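Local coordinates for protein mannan endo-1,6-alpha-mannosidase (Chaetomium thermophilum, PDB 6RY0) that probably hydrolyses or transfers alpha-1,6-linked mannosyl chains, as a calcium-binding glycosyl hydrolase family 76 enzyme involved in moving GPI-anchored glycoproteins into the fungal cell wall, at residues R41-D46 / R367-Y372; D46-Y51 / H100-G105; P60-G65 / Y74-G79; G84-Y89 / S394-V399. All coordinates share one frame; numbering follows the deposited sequence. Where two conformers were deposited one is given.

Contact 1 of 4, residues R41-D46 / R367-Y372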
# COMPACT_ATOMS: atom_id res chain seq x y z
N ARG A 41 -14.02 -10.34 10.85
CA ARG A 41 -15.29 -10.07 10.22
C ARG A 41 -15.96 -8.84 10.82
O ARG A 41 -16.53 -8.02 10.09
CB ARG A 41 -16.18 -11.31 10.33
CG ARG A 41 -17.37 -11.25 9.44
CD ARG A 41 -18.24 -12.47 9.52
NE ARG A 41 -19.27 -12.34 10.55
CZ ARG A 41 -20.35 -11.56 10.46
NH1 ARG A 41 -20.61 -10.81 9.37
NH2 ARG A 41 -21.21 -11.51 11.49
N THR A 42 -15.87 -8.69 12.13
CA THR A 42 -16.46 -7.52 12.77
C THR A 42 -15.70 -6.26 12.43
O THR A 42 -16.30 -5.20 12.18
CB THR A 42 -16.54 -7.75 14.29
OG1 THR A 42 -17.24 -8.96 14.57
CG2 THR A 42 -17.19 -6.58 15.01
N LEU A 43 -14.37 -6.35 12.37
CA LEU A 43 -13.56 -5.21 11.96
C LEU A 43 -13.86 -4.84 10.50
O LEU A 43 -13.85 -3.64 10.14
CB LEU A 43 -12.08 -5.54 12.13
CG LEU A 43 -11.61 -5.56 13.59
CD1 LEU A 43 -10.34 -6.37 13.71
CD2 LEU A 43 -11.42 -4.16 14.10
N ALA A 44 -14.12 -5.82 9.65
CA ALA A 44 -14.46 -5.56 8.26
C ALA A 44 -15.79 -4.81 8.18
O ALA A 44 -15.98 -3.93 7.33
CB ALA A 44 -14.47 -6.85 7.44
N TYR A 45 -16.74 -5.18 9.03
CA TYR A 45 -18.02 -4.48 9.13
C TYR A 45 -17.81 -3.03 9.57
O TYR A 45 -18.33 -2.11 8.95
CB TYR A 45 -18.93 -5.27 10.10
CG TYR A 45 -20.25 -4.59 10.35
CD1 TYR A 45 -20.38 -3.60 11.30
CD2 TYR A 45 -21.39 -4.97 9.62
CE1 TYR A 45 -21.64 -2.95 11.47
CE2 TYR A 45 -22.62 -4.35 9.80
CZ TYR A 45 -22.71 -3.33 10.68
OH TYR A 45 -23.90 -2.66 10.86
N ASP A 46 -17.07 -2.82 10.66
CA ASP A 46 -16.89 -1.47 11.16
C ASP A 46 -16.15 -0.59 10.18
O ASP A 46 -16.47 0.59 10.06
CB ASP A 46 -16.17 -1.47 12.51
CG ASP A 46 -17.11 -1.69 13.68
OD1 ASP A 46 -18.34 -1.81 13.45
OD2 ASP A 46 -16.62 -1.73 14.85
N ARG A 367 -16.02 -1.06 20.94
CA ARG A 367 -15.02 -1.73 20.10
C ARG A 367 -14.41 -0.76 19.10
O ARG A 367 -13.69 -1.20 18.20
CB ARG A 367 -15.64 -2.93 19.38
CG ARG A 367 -16.66 -2.55 18.33
CD ARG A 367 -17.44 -3.77 17.84
NE ARG A 367 -18.17 -3.44 16.65
CZ ARG A 367 -19.21 -4.11 16.16
NH1 ARG A 367 -19.75 -5.12 16.81
NH2 ARG A 367 -19.69 -3.77 14.97
N ARG A 368 -14.63 0.54 19.25
CA ARG A 368 -14.09 1.48 18.29
C ARG A 368 -12.57 1.49 18.40
O ARG A 368 -12.01 1.47 19.49
CB ARG A 368 -14.68 2.88 18.52
CG ARG A 368 -14.29 3.95 17.50
CD ARG A 368 -14.94 5.32 17.82
NE ARG A 368 -14.58 6.28 16.80
CZ ARG A 368 -14.52 7.60 16.86
NH1 ARG A 368 -14.69 8.27 17.99
NH2 ARG A 368 -14.15 8.23 15.74
N CYS A 369 -11.90 1.57 17.24
CA CYS A 369 -10.45 1.50 17.17
C CYS A 369 -9.81 2.87 17.02
O CYS A 369 -10.17 3.66 16.16
CB CYS A 369 -10.02 0.63 15.99
SG CYS A 369 -10.43 -1.13 16.11
N GLY A 370 -8.77 3.07 17.83
CA GLY A 370 -7.87 4.20 17.66
C GLY A 370 -6.55 3.76 17.05
O GLY A 370 -6.40 2.67 16.50
N PHE A 371 -5.59 4.69 17.12
CA PHE A 371 -4.32 4.61 16.43
C PHE A 371 -3.15 4.28 17.33
O PHE A 371 -2.12 3.78 16.85
CB PHE A 371 -4.02 5.96 15.79
CG PHE A 371 -2.76 5.99 14.96
CD1 PHE A 371 -2.66 5.24 13.79
CD2 PHE A 371 -1.69 6.78 15.34
CE1 PHE A 371 -1.53 5.30 13.02
CE2 PHE A 371 -0.56 6.83 14.55
CZ PHE A 371 -0.47 6.07 13.40
N TYR A 372 -3.24 4.62 18.61
CA TYR A 372 -2.06 4.69 19.48
C TYR A 372 -1.89 3.35 20.17
O TYR A 372 -2.05 3.19 21.40
CB TYR A 372 -2.20 5.89 20.45
CG TYR A 372 -2.23 7.22 19.68
CD1 TYR A 372 -3.42 7.69 19.16
CD2 TYR A 372 -1.08 7.94 19.44
CE1 TYR A 372 -3.48 8.85 18.42
CE2 TYR A 372 -1.12 9.11 18.70
CZ TYR A 372 -2.32 9.56 18.18
OH TYR A 372 -2.33 10.72 17.46
O HOH W 1 -14.05 -2.04 15.60

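Contact 2 of 4, residues D46-Y51 / H100-G105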
# COMPACT_ATOMS: atom_id res chain seq x y z
N ASP A 46 -17.07 -2.82 10.66
CA ASP A 46 -16.89 -1.47 11.16
C ASP A 46 -16.15 -0.59 10.18
O ASP A 46 -16.47 0.59 10.06
CB ASP A 46 -16.17 -1.47 12.51
CG ASP A 46 -17.11 -1.69 13.68
OD1 ASP A 46 -18.34 -1.81 13.45
OD2 ASP A 46 -16.62 -1.73 14.85
N MET A 47 -15.18 -1.11 9.44
CA MET A 47 -14.50 -0.30 8.44
C MET A 47 -15.48 0.06 7.30
O MET A 47 -15.48 1.17 6.80
CB MET A 47 -13.28 -1.06 7.91
CG MET A 47 -12.53 -0.43 6.76
SD MET A 47 -11.83 1.15 7.20
CE MET A 47 -11.69 1.96 5.62
N MET A 48 -16.32 -0.89 6.92
CA MET A 48 -17.23 -0.66 5.80
C MET A 48 -18.26 0.41 6.15
O MET A 48 -18.76 1.07 5.25
CB MET A 48 -17.90 -1.96 5.37
CG MET A 48 -18.70 -1.95 4.07
SD MET A 48 -17.64 -1.51 2.66
CE MET A 48 -16.54 -2.75 2.11
N LEU A 49 -18.57 0.63 7.44
CA LEU A 49 -19.50 1.68 7.82
C LEU A 49 -19.02 3.06 7.35
O LEU A 49 -19.82 3.98 7.15
CB LEU A 49 -19.73 1.72 9.32
CG LEU A 49 -20.45 0.52 9.91
CD1 LEU A 49 -20.46 0.65 11.45
CD2 LEU A 49 -21.86 0.39 9.38
N PHE A 50 -17.70 3.26 7.21
CA PHE A 50 -17.20 4.55 6.74
C PHE A 50 -17.49 4.79 5.26
O PHE A 50 -17.47 5.93 4.81
CB PHE A 50 -15.69 4.63 6.96
CG PHE A 50 -15.28 4.70 8.40
CD1 PHE A 50 -15.25 5.91 9.08
CD2 PHE A 50 -14.89 3.58 9.07
CE1 PHE A 50 -14.88 5.97 10.41
CE2 PHE A 50 -14.53 3.63 10.41
CZ PHE A 50 -14.53 4.83 11.08
N TYR A 51 -17.65 3.72 4.51
CA TYR A 51 -17.71 3.73 3.06
C TYR A 51 -19.16 3.84 2.60
O TYR A 51 -19.98 3.03 2.98
CB TYR A 51 -17.08 2.46 2.52
CG TYR A 51 -17.15 2.34 1.03
CD1 TYR A 51 -16.34 3.11 0.21
CD2 TYR A 51 -18.00 1.42 0.42
CE1 TYR A 51 -16.40 2.98 -1.18
CE2 TYR A 51 -18.06 1.29 -0.95
CZ TYR A 51 -17.26 2.07 -1.75
OH TYR A 51 -17.27 1.97 -3.11
N HIS A 100 -18.27 -7.89 -4.12
CA HIS A 100 -18.98 -7.14 -5.15
C HIS A 100 -18.77 -5.64 -5.01
O HIS A 100 -18.56 -4.93 -5.99
CB HIS A 100 -20.48 -7.51 -5.17
CG HIS A 100 -21.27 -7.09 -3.96
ND1 HIS A 100 -21.17 -7.71 -2.72
CD2 HIS A 100 -22.26 -6.17 -3.82
CE1 HIS A 100 -22.02 -7.15 -1.88
NE2 HIS A 100 -22.70 -6.23 -2.52
N VAL A 101 -18.83 -5.17 -3.77
CA VAL A 101 -18.63 -3.76 -3.49
C VAL A 101 -17.22 -3.31 -3.89
O VAL A 101 -17.02 -2.23 -4.45
CB VAL A 101 -18.86 -3.50 -1.95
CG1 VAL A 101 -18.46 -2.11 -1.54
CG2 VAL A 101 -20.31 -3.80 -1.56
N ILE A 102 -16.25 -4.16 -3.60
CA ILE A 102 -14.86 -3.86 -3.89
C ILE A 102 -14.59 -3.90 -5.39
O ILE A 102 -13.91 -3.02 -5.91
CB ILE A 102 -13.96 -4.80 -3.07
CG1 ILE A 102 -14.21 -4.61 -1.57
CG2 ILE A 102 -12.49 -4.63 -3.46
CD1 ILE A 102 -13.95 -3.23 -1.01
N MET A 103 -15.14 -4.89 -6.08
CA MET A 103 -14.96 -4.91 -7.53
C MET A 103 -15.55 -3.64 -8.13
O MET A 103 -14.91 -3.03 -9.00
CB MET A 103 -15.60 -6.16 -8.16
CG MET A 103 -15.44 -6.19 -9.66
SD MET A 103 -16.36 -7.48 -10.46
CE MET A 103 -15.50 -8.93 -9.83
N GLU A 104 -16.74 -3.24 -7.70
CA GLU A 104 -17.37 -2.03 -8.22
C GLU A 104 -16.49 -0.80 -7.99
O GLU A 104 -16.30 0.04 -8.88
CB GLU A 104 -18.75 -1.81 -7.61
CG GLU A 104 -19.50 -0.53 -8.00
CD GLU A 104 -20.75 -0.24 -7.16
OE1 GLU A 104 -20.70 -0.17 -5.90
OE2 GLU A 104 -21.79 -0.03 -7.78
N GLY A 105 -15.96 -0.67 -6.78
CA GLY A 105 -15.12 0.46 -6.45
C GLY A 105 -13.84 0.50 -7.26
O GLY A 105 -13.44 1.55 -7.78
O HOH W 2 -18.62 0.04 -4.22

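Contact 3 of 4, residues P60-G65 / Y74-G79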
# COMPACT_ATOMS: atom_id res chain seq x y z
N PRO A 60 -18.56 5.13 -6.27
CA PRO A 60 -17.81 3.95 -5.84
C PRO A 60 -16.31 4.16 -5.82
O PRO A 60 -15.75 4.82 -6.68
CB PRO A 60 -18.21 2.89 -6.86
CG PRO A 60 -19.54 3.37 -7.44
CD PRO A 60 -19.43 4.86 -7.42
N GLY A 61 -15.67 3.53 -4.85
CA GLY A 61 -14.23 3.43 -4.80
C GLY A 61 -13.54 4.46 -3.92
O GLY A 61 -12.34 4.36 -3.75
N ILE A 62 -14.27 5.43 -3.39
CA ILE A 62 -13.68 6.42 -2.52
C ILE A 62 -14.34 6.43 -1.16
O ILE A 62 -15.52 6.12 -1.02
CB ILE A 62 -13.70 7.87 -3.11
CG1 ILE A 62 -15.13 8.32 -3.41
CG2 ILE A 62 -12.81 7.94 -4.34
CD1 ILE A 62 -15.24 9.82 -3.72
N LEU A 63 -13.54 6.78 -0.17
CA LEU A 63 -14.03 7.14 1.15
C LEU A 63 -14.52 8.59 1.09
O LEU A 63 -14.24 9.32 0.15
CB LEU A 63 -12.92 6.94 2.18
CG LEU A 63 -12.68 5.48 2.56
CD1 LEU A 63 -11.30 5.33 3.16
CD2 LEU A 63 -13.73 4.99 3.54
N PRO A 64 -15.23 9.05 2.12
CA PRO A 64 -15.74 10.42 2.10
C PRO A 64 -14.61 11.45 1.94
O PRO A 64 -13.61 11.40 2.67
CB PRO A 64 -16.48 10.54 3.43
CG PRO A 64 -16.95 9.16 3.73
CD PRO A 64 -15.78 8.29 3.26
N GLY A 65 -14.80 12.39 1.03
CA GLY A 65 -13.78 13.36 0.75
C GLY A 65 -13.90 13.83 -0.67
O GLY A 65 -14.83 13.45 -1.38
N TYR A 74 -10.90 12.23 3.62
CA TYR A 74 -9.99 11.30 2.94
C TYR A 74 -9.78 11.61 1.51
O TYR A 74 -10.71 12.04 0.80
CB TYR A 74 -10.55 9.86 3.11
CG TYR A 74 -10.89 9.54 4.54
CD1 TYR A 74 -9.90 9.38 5.50
CD2 TYR A 74 -12.21 9.48 4.97
CE1 TYR A 74 -10.23 9.17 6.84
CE2 TYR A 74 -12.55 9.28 6.28
CZ TYR A 74 -11.55 9.14 7.23
OH TYR A 74 -11.82 8.93 8.56
N TYR A 75 -8.57 11.38 1.03
CA TYR A 75 -8.21 11.57 -0.37
C TYR A 75 -8.42 10.29 -1.19
O TYR A 75 -8.47 9.18 -0.63
CB TYR A 75 -6.76 12.06 -0.46
CG TYR A 75 -6.61 13.47 0.04
CD1 TYR A 75 -6.86 14.54 -0.79
CD2 TYR A 75 -6.22 13.73 1.35
CE1 TYR A 75 -6.71 15.86 -0.33
CE2 TYR A 75 -6.06 15.03 1.80
CZ TYR A 75 -6.30 16.08 0.95
OH TYR A 75 -6.15 17.38 1.39
N TRP A 76 -8.50 10.46 -2.50
CA TRP A 76 -8.76 9.39 -3.47
C TRP A 76 -7.89 8.16 -3.27
O TRP A 76 -8.39 7.03 -3.32
CB TRP A 76 -8.53 9.99 -4.85
CG TRP A 76 -8.68 9.09 -6.03
CD1 TRP A 76 -9.85 8.60 -6.57
CD2 TRP A 76 -7.63 8.63 -6.89
NE1 TRP A 76 -9.57 7.85 -7.69
CE2 TRP A 76 -8.22 7.88 -7.92
CE3 TRP A 76 -6.25 8.83 -6.91
CZ2 TRP A 76 -7.49 7.31 -8.93
CZ3 TRP A 76 -5.52 8.22 -7.92
CH2 TRP A 76 -6.16 7.49 -8.93
N TRP A 77 -6.59 8.34 -3.06
CA TRP A 77 -5.73 7.17 -2.97
C TRP A 77 -6.11 6.28 -1.80
O TRP A 77 -5.86 5.07 -1.86
CB TRP A 77 -4.26 7.61 -2.81
CG TRP A 77 -3.92 8.03 -1.45
CD1 TRP A 77 -4.17 9.22 -0.84
CD2 TRP A 77 -3.35 7.17 -0.45
NE1 TRP A 77 -3.79 9.15 0.49
CE2 TRP A 77 -3.26 7.91 0.74
CE3 TRP A 77 -2.90 5.84 -0.45
CZ2 TRP A 77 -2.70 7.38 1.91
CZ3 TRP A 77 -2.33 5.33 0.70
CH2 TRP A 77 -2.24 6.10 1.85
N GLU A 78 -6.69 6.85 -0.74
CA GLU A 78 -7.05 6.03 0.43
C GLU A 78 -8.22 5.11 0.11
O GLU A 78 -8.36 4.06 0.72
CB GLU A 78 -7.28 6.95 1.63
CG GLU A 78 -7.43 6.17 2.93
CD GLU A 78 -7.39 7.04 4.17
OE1 GLU A 78 -6.97 8.19 4.15
OE2 GLU A 78 -7.78 6.45 5.25
N GLY A 79 -9.04 5.49 -0.86
CA GLY A 79 -10.02 4.57 -1.37
C GLY A 79 -9.36 3.36 -2.01
O GLY A 79 -9.77 2.22 -1.80
O HOH W 3 -11.08 8.07 -0.90
O HOH W 4 -12.17 10.69 -1.12

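Contact 4 of 4, residues G84-Y89 / S394-V399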
# COMPACT_ATOMS: atom_id res chain seq x y z
N GLY A 84 -7.69 -2.49 -1.68
CA GLY A 84 -6.70 -3.53 -1.52
C GLY A 84 -6.79 -4.24 -0.18
O GLY A 84 -6.61 -5.45 -0.08
N THR A 85 -7.10 -3.49 0.87
CA THR A 85 -7.28 -4.09 2.19
C THR A 85 -8.35 -5.18 2.16
O THR A 85 -8.20 -6.23 2.78
CB THR A 85 -7.62 -3.02 3.24
OG1 THR A 85 -6.59 -2.04 3.28
CG2 THR A 85 -7.73 -3.62 4.62
N TYR A 86 -9.44 -4.94 1.42
CA TYR A 86 -10.51 -5.89 1.32
C TYR A 86 -10.23 -7.05 0.36
O TYR A 86 -10.73 -8.15 0.57
CB TYR A 86 -11.86 -5.23 0.96
CG TYR A 86 -12.51 -4.62 2.19
CD1 TYR A 86 -12.12 -3.38 2.67
CD2 TYR A 86 -13.50 -5.29 2.89
CE1 TYR A 86 -12.67 -2.84 3.80
CE2 TYR A 86 -14.06 -4.76 4.04
CZ TYR A 86 -13.63 -3.54 4.49
OH TYR A 86 -14.16 -2.95 5.60
N VAL A 87 -9.43 -6.82 -0.67
CA VAL A 87 -8.94 -7.93 -1.48
C VAL A 87 -8.12 -8.89 -0.61
O VAL A 87 -8.27 -10.11 -0.67
CB VAL A 87 -8.11 -7.39 -2.66
CG1 VAL A 87 -7.39 -8.50 -3.40
CG2 VAL A 87 -9.01 -6.62 -3.64
N ASP A 88 -7.26 -8.32 0.24
CA ASP A 88 -6.50 -9.13 1.20
C ASP A 88 -7.42 -9.79 2.23
O ASP A 88 -7.23 -10.96 2.56
CB ASP A 88 -5.41 -8.32 1.91
CG ASP A 88 -4.03 -8.54 1.34
OD1 ASP A 88 -3.78 -9.56 0.65
OD2 ASP A 88 -3.17 -7.66 1.62
N TYR A 89 -8.40 -9.05 2.74
CA TYR A 89 -9.34 -9.61 3.72
C TYR A 89 -9.98 -10.89 3.21
O TYR A 89 -10.00 -11.91 3.91
CB TYR A 89 -10.40 -8.57 4.09
CG TYR A 89 -11.54 -9.15 4.91
CD1 TYR A 89 -11.38 -9.43 6.24
CD2 TYR A 89 -12.77 -9.42 4.32
CE1 TYR A 89 -12.43 -10.02 6.98
CE2 TYR A 89 -13.80 -10.01 5.04
CZ TYR A 89 -13.61 -10.32 6.36
OH TYR A 89 -14.57 -10.94 7.12
N SER A 394 -6.36 0.04 9.45
CA SER A 394 -5.12 -0.51 9.96
C SER A 394 -5.33 -1.68 10.90
O SER A 394 -4.57 -2.65 10.83
CB SER A 394 -4.27 0.59 10.60
OG SER A 394 -3.78 1.46 9.60
N VAL A 395 -6.34 -1.62 11.78
CA VAL A 395 -6.59 -2.76 12.65
C VAL A 395 -7.13 -3.94 11.84
O VAL A 395 -6.74 -5.08 12.07
CB VAL A 395 -7.51 -2.41 13.82
CG1 VAL A 395 -7.73 -3.64 14.70
CG2 VAL A 395 -6.90 -1.27 14.63
N LEU A 396 -8.03 -3.68 10.89
CA LEU A 396 -8.52 -4.73 10.01
C LEU A 396 -7.35 -5.45 9.32
O LEU A 396 -7.30 -6.69 9.27
CB LEU A 396 -9.48 -4.17 8.98
CG LEU A 396 -9.94 -5.13 7.87
CD1 LEU A 396 -10.66 -6.31 8.43
CD2 LEU A 396 -10.82 -4.37 6.89
N ALA A 397 -6.41 -4.68 8.79
CA ALA A 397 -5.24 -5.23 8.13
C ALA A 397 -4.40 -6.08 9.07
O ALA A 397 -3.98 -7.19 8.74
CB ALA A 397 -4.40 -4.07 7.57
N ALA A 398 -4.14 -5.57 10.27
CA ALA A 398 -3.29 -6.28 11.22
C ALA A 398 -3.93 -7.58 11.67
O ALA A 398 -3.26 -8.61 11.77
CB ALA A 398 -2.98 -5.39 12.43
N VAL A 399 -5.22 -7.56 11.97
CA VAL A 399 -5.88 -8.76 12.47
C VAL A 399 -6.04 -9.78 11.36
O VAL A 399 -5.75 -10.97 11.55
CB VAL A 399 -7.21 -8.40 13.16
CG1 VAL A 399 -8.00 -9.66 13.50
CG2 VAL A 399 -6.94 -7.57 14.40

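Contact 1 of 4, residues R41-D46 / R367-Y372
Arg-367 reaches from its loop across the side of helix 33-48 and takes hold of Asp-46 in a bidentate, side-on salt bridge. From CB the chain leaves with CG between the backbone N and the carbonyl carbon (chi1 68°) and then runs extended to NE. On the way CG passes 3.6 Å from Asp-46 OD2, and CD lies near both that oxygen and Thr-42 CG2. NE bonds to OD2 of Asp-46 at 2.9 Å, on the syn side but tilted out of the carboxylate plane. NH2 makes the straighter bond, 2.8 Å to Asp-46 OD1, which it meets from above the carboxylate; the two flat groups are turned 42° apart. CZ has Thr-42 CG2 over one face, 3.4 Å away, while NH1 goes on to Tyr-27 OH and NH2 also grazes Tyr-45 CD1. A methionine in place of Arg-367 would probably leave the Asp-46 carboxylate without its paired charge. Water 1 adds a further tie, donating to Asp-46 OD2 and to the carbonyl O of Arg-367. Arg-367 and Arg-368 form a classic beta bulge opposite Gly-362. Beyond it, Leu-43 CD2 touches Cys-369 SG at 3.8 Å, the sulfur bonded to Cys-360 in a disulfide. Leu-43 and Cys-369 both rest on Val-395 of helix 389-401, and Ala-44 meets Tyr-89 of helix 76-93, so the loop is clasped to one helix beside two others.

Contact 2 of 4, residues D46-Y51 / H100-G105
Met-48, near the end of helix 33-48, and Tyr-51, in the turn that follows, both point toward helix 99-108, where Val-101 and Ile-102 receive them. In the all-helical (alpha/alpha)6 barrel expected of family 76, this joins the exit of one early helix to the side of another, and a type I beta turn from Met-48 to Tyr-51 sets the two side chains next to each other on the same side. Met-48 starts out with CG opposite the backbone N (chi1 -170°), then bends at both following torsions, which brings its methyl up to Val-101 and Ile-102. CE meets Val-101 CG1 tip to tip at 4.2 Å and lies 4.1 Å from Ile-102 CD1, whose side chain it crosses at a slant. Tyr-51 behaves differently: it and Val-101 slide past each other in opposite directions, and the valine's CG1 comes obliquely to 3.5 Å from Tyr-51 CE2. The same valine methyl is thus shared by the methionine tip and the tyrosine ring. Met-82 of helix 76-93 touches both Met-48 and Tyr-51, and Ile-102 packs on Tyr-86. The tyrosine carries on past Val-101 until its hydroxyl stands 4.2 Å from Gly-105 CA. There OH accepts a bond from Gly-61 N and donates one of 2.6 Å to water 2, which lies in the ring plane and itself donates to Val-101 O and to Glu-104 OE1, 2.7 Å away.

Contact 3 of 4, residues P60-G65 / Y74-G79
Tyr-74 N donates to Pro-64 O at 3.0 Å, in the carbonyl plane, and Gly-65 CA returns the contact with a nearly straight CA-H...O approach of 3.3 Å to Tyr-74 O. With CG anti to its carbonyl carbon (chi1 -50°), the Tyr-74 side chain lies alongside Pro-64, and CD2 packs 3.8 Å from Leu-63 CB. Leu-63 CD1 reaches on to Glu-78 CG at 4.0 Å. Gly-79 CA sits 3.3 Å from Gly-61 O, a buried carbonyl with no conventional partner; a CB on Gly-79 would collide with it, as one on Gly-65 would with Tyr-74 O. Ile-62 CG2 meets Trp-76 CD1, the side chains crossing at about a right angle. Two waters bridge the backbones: water 3 links Leu-63 N to Tyr-75 O, and water 4 donates to both Leu-63 O and Tyr-74 O. This folds loop 60-65 against the start of helix 76-93, probably in the family's (alpha/alpha)6 barrel, just after calcium ligand Asp-73. Outward, Tyr-74 OH bonds to Ser-387 OG and Ala-389 N, shortly after the ligand His-385. A phenylalanine here would probably keep the ring packing but leave both without their shared partner. Gln-109 holds Trp-76 through NE1.

Contact 4 of 4, residues G84-Y89 / S394-V399
This is a buried apolar contact between two helices running nearly the same way, Leu-396 of helix 389-401 pushing its two methyls into the side of helix 76-93 at Thr-85, Tyr-86 and Tyr-89. It joins an early and the last long helix of the chain, consistent with the closing of an (alpha/alpha)6 barrel. The axes of the two short segments pass 10.1 Å apart at 27°, and the backbones come nearest at Thr-85 and Ala-397. Leu-396 has CG trans to its backbone N (chi1 172°), which carries the fork out to the tyrosines. One branch, CD2, stands 3.9 Å from Thr-85 CG2 and near the hydroxyl end of the Tyr-86 ring, 3.8 Å from its CZ; this is an off-centre CH-pi contact, 4.2 Å from CD2 to the centroid of Tyr-86 and 29° off the normal. The other branch, CD1, goes to Tyr-89 CD1 at 3.9 Å, the leucine side chain crossing each tyrosine side chain at about a right angle. Thr-85 CG2 also comes to 4.5 Å from Ala-397 CB, a small residue at the closest point of the helices. The polar ends are satisfied elsewhere: Thr-85 OG1 by Ala-81 O in its own helix, Tyr-86 OH by Ala-44 O, and Tyr-89 OH by Asp-95. Helix 33-48 lies against both tyrosines, helix 99-108 meets Tyr-86 through Ile-102, and Arg-329 of helix 323-337 covers Thr-85 and Ala-397.

From the N terminus, helix 33-48 supplies the first partner of contact 1, whose loop closes only 321 residues later, and its end opens contact 2 at the shared Asp-46. Contact 2 closes on helix 99-108 and encloses contact 3, a tight turn-back of the chain into helix 76-93; both nest inside contact 1. Contact 4 opens later on that helix and crosses contacts 1 and 2, closing on helix 389-401. Leu-43 of contact 1 packs on Val-399 of contact 4, and Ile-102 of contact 2 on its Val-87. Together they tie the three early helices and the loops 60-65 and 367-372 to the C-terminal helix.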